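Long-range contacts in testis-expressed protein 101 (PDB 7BPS), which plays a role in fertilization by controlling sperm binding to the zona pellucida and sperm migration into the oviduct, probably through ADAM3: residues L37-V42 with S85-D90; R21-T26 with D97-V102. All blocks are in the same frame, centred on the assembly; numbering follows the deposited sequence.

How the contacts relate
Both contacts involve the first antiparallel sheet of the chain, and contact 1 is nested inside the loop closed by contact 2. Contact 1 joins two neighbouring strands within that sheet, is mostly buried, and rests on regular backbone bonds and matched polar side chains, with each of two cysteines disulfide-bonded to a residue outside the contact. Contact 2, only partly buried, brings two irregular segments together over the sheet with a single direct backbone bond, one water and a small apolar cluster. They meet where Trp25 lies against the strand of contact 1: Trp25 CH2 is 3.6 Å from Val42 CG1. Each carries an N-linked sugar, on Asn89 and on Asn24.

Contact 1. Residues L37-V42 with S85-D90; sequences LCQETV and SNYCND. With NAG (2-acetamido-2-deoxy-beta-D-glucopyranose), chain D.
Gln39 lays its CB over the centre of the Tyr87 ring, 3.5 Å from the centroid and almost on the ring normal, a CH-pi contact in a non-hydrogen-bonded antiparallel pair. The bend of the Gln39 chain beyond CB (chi2 85°) turns its amide away from the ring toward Thr41, whose OG1 donates to Gln39 OE1 at 2.6 Å. Thr41 OG1 also lies 2.8 Å from Ser85 OG, which sits in plane at the edge of the Tyr87 ring; short hydroxyl side chains suit this closely spaced, non-hydrogen-bonded pair. Leu37 CD1 reaches the same ring 3.9 Å from Tyr87 CD2.

The other sheet face carries Glu40 and Asn86. Asn86 ND2 donates to Glu40 OE1 at 2.9 Å, staying near its own amide plane but meeting the carboxylate from above, with the two planes 68° apart. Cys38 and Cys88 share this face; Cys38 CB is 4.0 Å from Cys88 SG, yet Cys38 fastens its strand to 6-16 through Cys7, while Cys88 closes a short loop with Cys93. Cys38 with Cys88 and Glu40 with Asn86 each exchange two backbone hydrogen bonds; Asn86 N to Glu40 O, at 2.8 Å and 174°, is nearly straight.

In the next shell, Ser57 and Ser59 hold Gln39 NE2. Beyond the strand end, Asn89 bears a covalently linked sugar whose C8 touches Leu37 CD2. This pairing of strands 37-46 and 80-88 lies inside the sheet of the Ly6/uPAR domain. Its polar groups largely satisfy one another, and Tyr84 OH on Glu40 OE1 with Lys96 N on OE2 would probably stabilise a charged carboxylate, gripped at both oxygens.

Contact 2. Residues R21-T26 with D97-V102; sequences RTFNWT and DSLASV. With NAG (2-acetamido-2-deoxy-beta-D-glucopyranose), chain C; SO4 (sulfate ion), chain G.
The Phe23 ring has Leu99 CD1 over one face, a CH-pi contact 4.0 Å from the centroid, and Trp25 CB in plane at its edge. The other methyl of Leu99, CD2, reaches the indole obliquely, 3.6 Å from Trp25 CE3. With its CG beside the backbone N (chi1 -56°), Leu99 sends one methyl to each aromatic, a place suited to a forked aliphatic chain. Both rings continue onto the sheet, Phe23 touching Val54 and Ala56 and Trp25 touching Ala56, while Lys58 makes a cation-pi contact with the indole.

Beside this apolar cluster the backbones are tied by Trp25 N, which donates to Asp97 O at 2.7 Å. The N-H points straight at the oxygen (178°) but arrives from above the carbonyl plane. A water adds a second link, lying 2.8 Å from Phe23 O and accepting from Leu99 N at 3.0 Å. Two small turns shape the segments: Asn24 OD1 takes the N-H of Thr26 in an Asx turn, and Ser98 OG takes that of Ala100 in an ST turn. These short polar side chains can fold back onto their own backbone where there is no regular secondary structure to take up such N-H groups.

The outer side is polar. Asn24 ND2 is bonded to a sugar whose C8 lies 3.6 Å from Asp97 OD1, and Asp97 N donates at 2.8 Å to O4 of a sulfate, probably from crystallisation, which Ser98 N meets weakly. Apolar Phe23, Trp25 and Leu99 therefore settle on the strands, while the Trp25 N to Asp97 O bond and the water link the irregular backbones.

Contact 1. Residues L37-V42 with S85-D90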
# COMPACT_ATOMS: atom_id res chain seq x y z
N LEU A 37 9.90 15.16 -13.44
CA LEU A 37 10.78 14.01 -13.10
C LEU A 37 9.93 12.74 -13.03
O LEU A 37 8.71 12.83 -13.27
CB LEU A 37 11.55 14.29 -11.81
CG LEU A 37 10.75 14.88 -10.65
CD1 LEU A 37 10.14 13.77 -9.82
CD2 LEU A 37 11.65 15.73 -9.78
N CYS A 38 10.59 11.61 -12.76
CA CYS A 38 9.97 10.28 -12.61
C CYS A 38 9.66 9.99 -11.13
O CYS A 38 10.36 10.48 -10.23
CB CYS A 38 10.91 9.23 -13.16
SG CYS A 38 11.49 9.58 -14.84
N GLN A 39 8.66 9.15 -10.89
CA GLN A 39 8.45 8.51 -9.56
C GLN A 39 8.05 7.05 -9.77
O GLN A 39 7.47 6.72 -10.85
CB GLN A 39 7.42 9.29 -8.73
CG GLN A 39 6.01 9.27 -9.30
CD GLN A 39 5.19 8.06 -8.92
OE1 GLN A 39 5.48 7.38 -7.93
NE2 GLN A 39 4.14 7.81 -9.70
N GLU A 40 8.41 6.20 -8.80
CA GLU A 40 7.87 4.83 -8.64
C GLU A 40 7.44 4.73 -7.18
O GLU A 40 8.27 4.98 -6.29
CB GLU A 40 8.90 3.78 -9.06
CG GLU A 40 10.24 3.95 -8.35
CD GLU A 40 11.41 3.17 -8.93
OE1 GLU A 40 12.44 3.11 -8.22
OE2 GLU A 40 11.29 2.62 -10.05
N THR A 41 6.16 4.46 -6.95
CA THR A 41 5.55 4.37 -5.60
C THR A 41 4.73 3.09 -5.54
O THR A 41 3.88 2.90 -6.43
CB THR A 41 4.67 5.57 -5.30
OG1 THR A 41 5.49 6.74 -5.42
CG2 THR A 41 4.03 5.51 -3.93
N VAL A 42 4.95 2.26 -4.53
CA VAL A 42 4.13 1.05 -4.31
C VAL A 42 3.70 1.03 -2.85
O VAL A 42 4.53 1.35 -2.01
CB VAL A 42 4.90 -0.22 -4.71
CG1 VAL A 42 6.23 -0.36 -3.97
CG2 VAL A 42 4.04 -1.44 -4.55
N SER A 85 8.69 4.63 -2.13
CA SER A 85 8.50 5.76 -3.06
C SER A 85 9.87 6.35 -3.43
O SER A 85 10.61 6.84 -2.53
CB SER A 85 7.58 6.79 -2.50
OG SER A 85 7.20 7.75 -3.50
N ASN A 86 10.20 6.27 -4.71
CA ASN A 86 11.45 6.81 -5.29
C ASN A 86 11.07 7.84 -6.35
O ASN A 86 10.66 7.44 -7.44
CB ASN A 86 12.32 5.69 -5.85
CG ASN A 86 13.50 6.25 -6.61
OD1 ASN A 86 13.89 7.40 -6.42
ND2 ASN A 86 14.02 5.48 -7.55
N TYR A 87 11.21 9.12 -6.00
CA TYR A 87 11.22 10.27 -6.93
C TYR A 87 12.66 10.52 -7.40
O TYR A 87 13.58 10.55 -6.56
CB TYR A 87 10.61 11.48 -6.24
CG TYR A 87 9.11 11.45 -6.14
CD1 TYR A 87 8.45 10.40 -5.52
CD2 TYR A 87 8.34 12.47 -6.65
CE1 TYR A 87 7.07 10.38 -5.40
CE2 TYR A 87 6.95 12.47 -6.55
CZ TYR A 87 6.31 11.41 -5.92
OH TYR A 87 4.95 11.39 -5.83
N CYS A 88 12.86 10.68 -8.70
CA CYS A 88 14.20 10.75 -9.32
C CYS A 88 14.12 11.50 -10.66
O CYS A 88 13.09 11.38 -11.37
CB CYS A 88 14.79 9.36 -9.51
SG CYS A 88 13.81 8.34 -10.63
N ASN A 89 15.19 12.22 -10.97
CA ASN A 89 15.17 13.32 -11.96
C ASN A 89 16.18 13.07 -13.07
O ASN A 89 16.96 13.97 -13.34
CB ASN A 89 15.45 14.63 -11.25
CG ASN A 89 15.06 15.80 -12.11
OD1 ASN A 89 14.47 15.59 -13.17
ND2 ASN A 89 15.39 17.00 -11.66
N ASP A 90 16.21 11.87 -13.64
CA ASP A 90 16.88 11.59 -14.93
C ASP A 90 16.12 10.46 -15.65
O ASP A 90 15.46 9.61 -15.01
CB ASP A 90 18.41 11.45 -14.77
CG ASP A 90 18.87 10.30 -13.89
OD1 ASP A 90 18.47 9.17 -14.18
OD2 ASP A 90 19.65 10.57 -12.94
C1 NAG D . 15.11 18.24 -12.33
C2 NAG D . 15.12 19.37 -11.35
C3 NAG D . 14.84 20.70 -12.01
C4 NAG D . 15.94 20.87 -13.04
C5 NAG D . 15.83 19.71 -14.04
C6 NAG D . 16.77 19.82 -15.25
C7 NAG D . 14.64 18.31 -9.23
C8 NAG D . 13.60 18.21 -8.15
N2 NAG D . 14.22 19.06 -10.27
O3 NAG D . 14.86 21.78 -11.06
O4 NAG D . 15.84 22.16 -13.69
O5 NAG D . 16.10 18.48 -13.34
O6 NAG D . 18.06 20.28 -14.84
O7 NAG D . 15.77 17.77 -9.17

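Contact 2. Residues R21-T26 with D97-V102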
# COMPACT_ATOMS: atom_id res chain seq x y z
N ARG A 21 8.43 -12.10 -4.44
CA ARG A 21 9.04 -13.01 -5.45
C ARG A 21 8.60 -12.59 -6.87
O ARG A 21 9.48 -12.35 -7.71
CB ARG A 21 8.64 -14.47 -5.20
CG ARG A 21 9.67 -15.34 -4.47
CD ARG A 21 9.62 -16.80 -4.90
NE ARG A 21 8.34 -17.48 -4.62
CZ ARG A 21 7.43 -17.86 -5.52
NH1 ARG A 21 6.32 -18.45 -5.12
NH2 ARG A 21 7.61 -17.65 -6.82
N THR A 22 7.30 -12.53 -7.12
CA THR A 22 6.67 -12.70 -8.46
C THR A 22 6.42 -11.37 -9.19
O THR A 22 6.30 -11.40 -10.42
CB THR A 22 5.35 -13.45 -8.30
OG1 THR A 22 4.50 -12.63 -7.49
CG2 THR A 22 5.55 -14.82 -7.68
N PHE A 23 6.33 -10.25 -8.47
CA PHE A 23 5.81 -8.96 -9.02
C PHE A 23 6.84 -8.35 -9.95
O PHE A 23 7.95 -8.04 -9.48
CB PHE A 23 5.50 -7.96 -7.90
CG PHE A 23 4.64 -6.82 -8.34
CD1 PHE A 23 5.20 -5.67 -8.86
CD2 PHE A 23 3.26 -6.88 -8.20
CE1 PHE A 23 4.41 -4.60 -9.24
CE2 PHE A 23 2.47 -5.81 -8.58
CZ PHE A 23 3.04 -4.66 -9.09
N ASN A 24 6.49 -8.22 -11.23
CA ASN A 24 7.30 -7.53 -12.27
C ASN A 24 6.78 -6.08 -12.43
O ASN A 24 5.71 -5.90 -13.03
CB ASN A 24 7.28 -8.28 -13.60
CG ASN A 24 8.28 -7.73 -14.58
OD1 ASN A 24 8.75 -6.61 -14.40
ND2 ASN A 24 8.62 -8.50 -15.61
N TRP A 25 7.55 -5.10 -11.95
CA TRP A 25 7.20 -3.65 -11.95
C TRP A 25 7.76 -2.90 -13.18
O TRP A 25 7.42 -1.72 -13.36
CB TRP A 25 7.70 -3.01 -10.65
CG TRP A 25 6.99 -1.76 -10.24
CD1 TRP A 25 5.89 -1.21 -10.82
CD2 TRP A 25 7.31 -0.94 -9.10
NE1 TRP A 25 5.53 -0.08 -10.14
CE2 TRP A 25 6.37 0.11 -9.09
CE3 TRP A 25 8.30 -0.99 -8.11
CZ2 TRP A 25 6.37 1.08 -8.09
CZ3 TRP A 25 8.32 -0.01 -7.15
CH2 TRP A 25 7.36 1.01 -7.14
N THR A 26 8.60 -3.55 -13.99
CA THR A 26 9.10 -3.01 -15.28
C THR A 26 7.90 -2.65 -16.18
O THR A 26 7.05 -3.51 -16.42
CB THR A 26 10.07 -3.99 -15.97
OG1 THR A 26 11.14 -4.23 -15.05
CG2 THR A 26 10.61 -3.48 -17.29
N ASP A 97 12.29 -3.16 -10.83
CA ASP A 97 11.62 -4.26 -11.56
C ASP A 97 10.88 -5.16 -10.56
O ASP A 97 9.90 -5.80 -10.94
CB ASP A 97 12.63 -5.00 -12.45
CG ASP A 97 12.97 -6.43 -12.08
OD1 ASP A 97 12.06 -7.30 -12.23
OD2 ASP A 97 14.15 -6.68 -11.71
N SER A 98 11.33 -5.17 -9.31
CA SER A 98 11.04 -6.22 -8.29
C SER A 98 10.81 -5.55 -6.93
O SER A 98 11.43 -4.49 -6.66
CB SER A 98 12.18 -7.23 -8.26
OG SER A 98 12.63 -7.54 -6.94
N LEU A 99 9.95 -6.15 -6.11
CA LEU A 99 9.58 -5.65 -4.77
C LEU A 99 10.34 -6.43 -3.68
O LEU A 99 9.95 -6.33 -2.48
CB LEU A 99 8.07 -5.83 -4.61
CG LEU A 99 7.20 -5.16 -5.67
CD1 LEU A 99 5.74 -5.25 -5.27
CD2 LEU A 99 7.59 -3.71 -5.89
N ALA A 100 11.37 -7.18 -4.06
CA ALA A 100 12.10 -8.08 -3.13
C ALA A 100 12.69 -7.26 -1.96
O ALA A 100 12.54 -7.70 -0.82
CB ALA A 100 13.17 -8.84 -3.89
N SER A 101 13.29 -6.11 -2.24
CA SER A 101 13.93 -5.24 -1.22
C SER A 101 12.88 -4.43 -0.43
O SER A 101 13.30 -3.67 0.44
CB SER A 101 14.93 -4.31 -1.85
OG SER A 101 14.26 -3.31 -2.62
N VAL A 102 11.58 -4.56 -0.73
CA VAL A 102 10.51 -3.69 -0.16
C VAL A 102 9.71 -4.46 0.88
O VAL A 102 9.40 -3.86 1.91
CB VAL A 102 9.58 -3.18 -1.28
CG1 VAL A 102 8.42 -2.34 -0.76
CG2 VAL A 102 10.35 -2.41 -2.33
C1 NAG C . 9.61 -8.12 -16.60
C2 NAG C . 10.83 -9.08 -16.63
C3 NAG C . 11.90 -8.54 -17.60
C4 NAG C . 11.27 -8.36 -18.98
C5 NAG C . 10.10 -7.37 -18.84
C6 NAG C . 9.56 -7.08 -20.24
C7 NAG C . 11.59 -10.59 -14.76
C8 NAG C . 12.40 -10.70 -13.49
N2 NAG C . 11.45 -9.35 -15.30
O3 NAG C . 13.03 -9.40 -17.76
O4 NAG C . 12.28 -7.94 -19.93
O5 NAG C . 9.08 -7.87 -17.93
O6 NAG C . 8.18 -6.71 -20.19
O7 NAG C . 11.11 -11.62 -15.26
S SO4 G . 15.24 -4.14 -8.88
O1 SO4 G . 15.87 -3.11 -8.09
O2 SO4 G . 16.10 -5.30 -8.94
O3 SO4 G . 13.99 -4.51 -8.26
O4 SO4 G . 15.00 -3.66 -10.21
O HOH W 1 8.82 -8.78 -6.89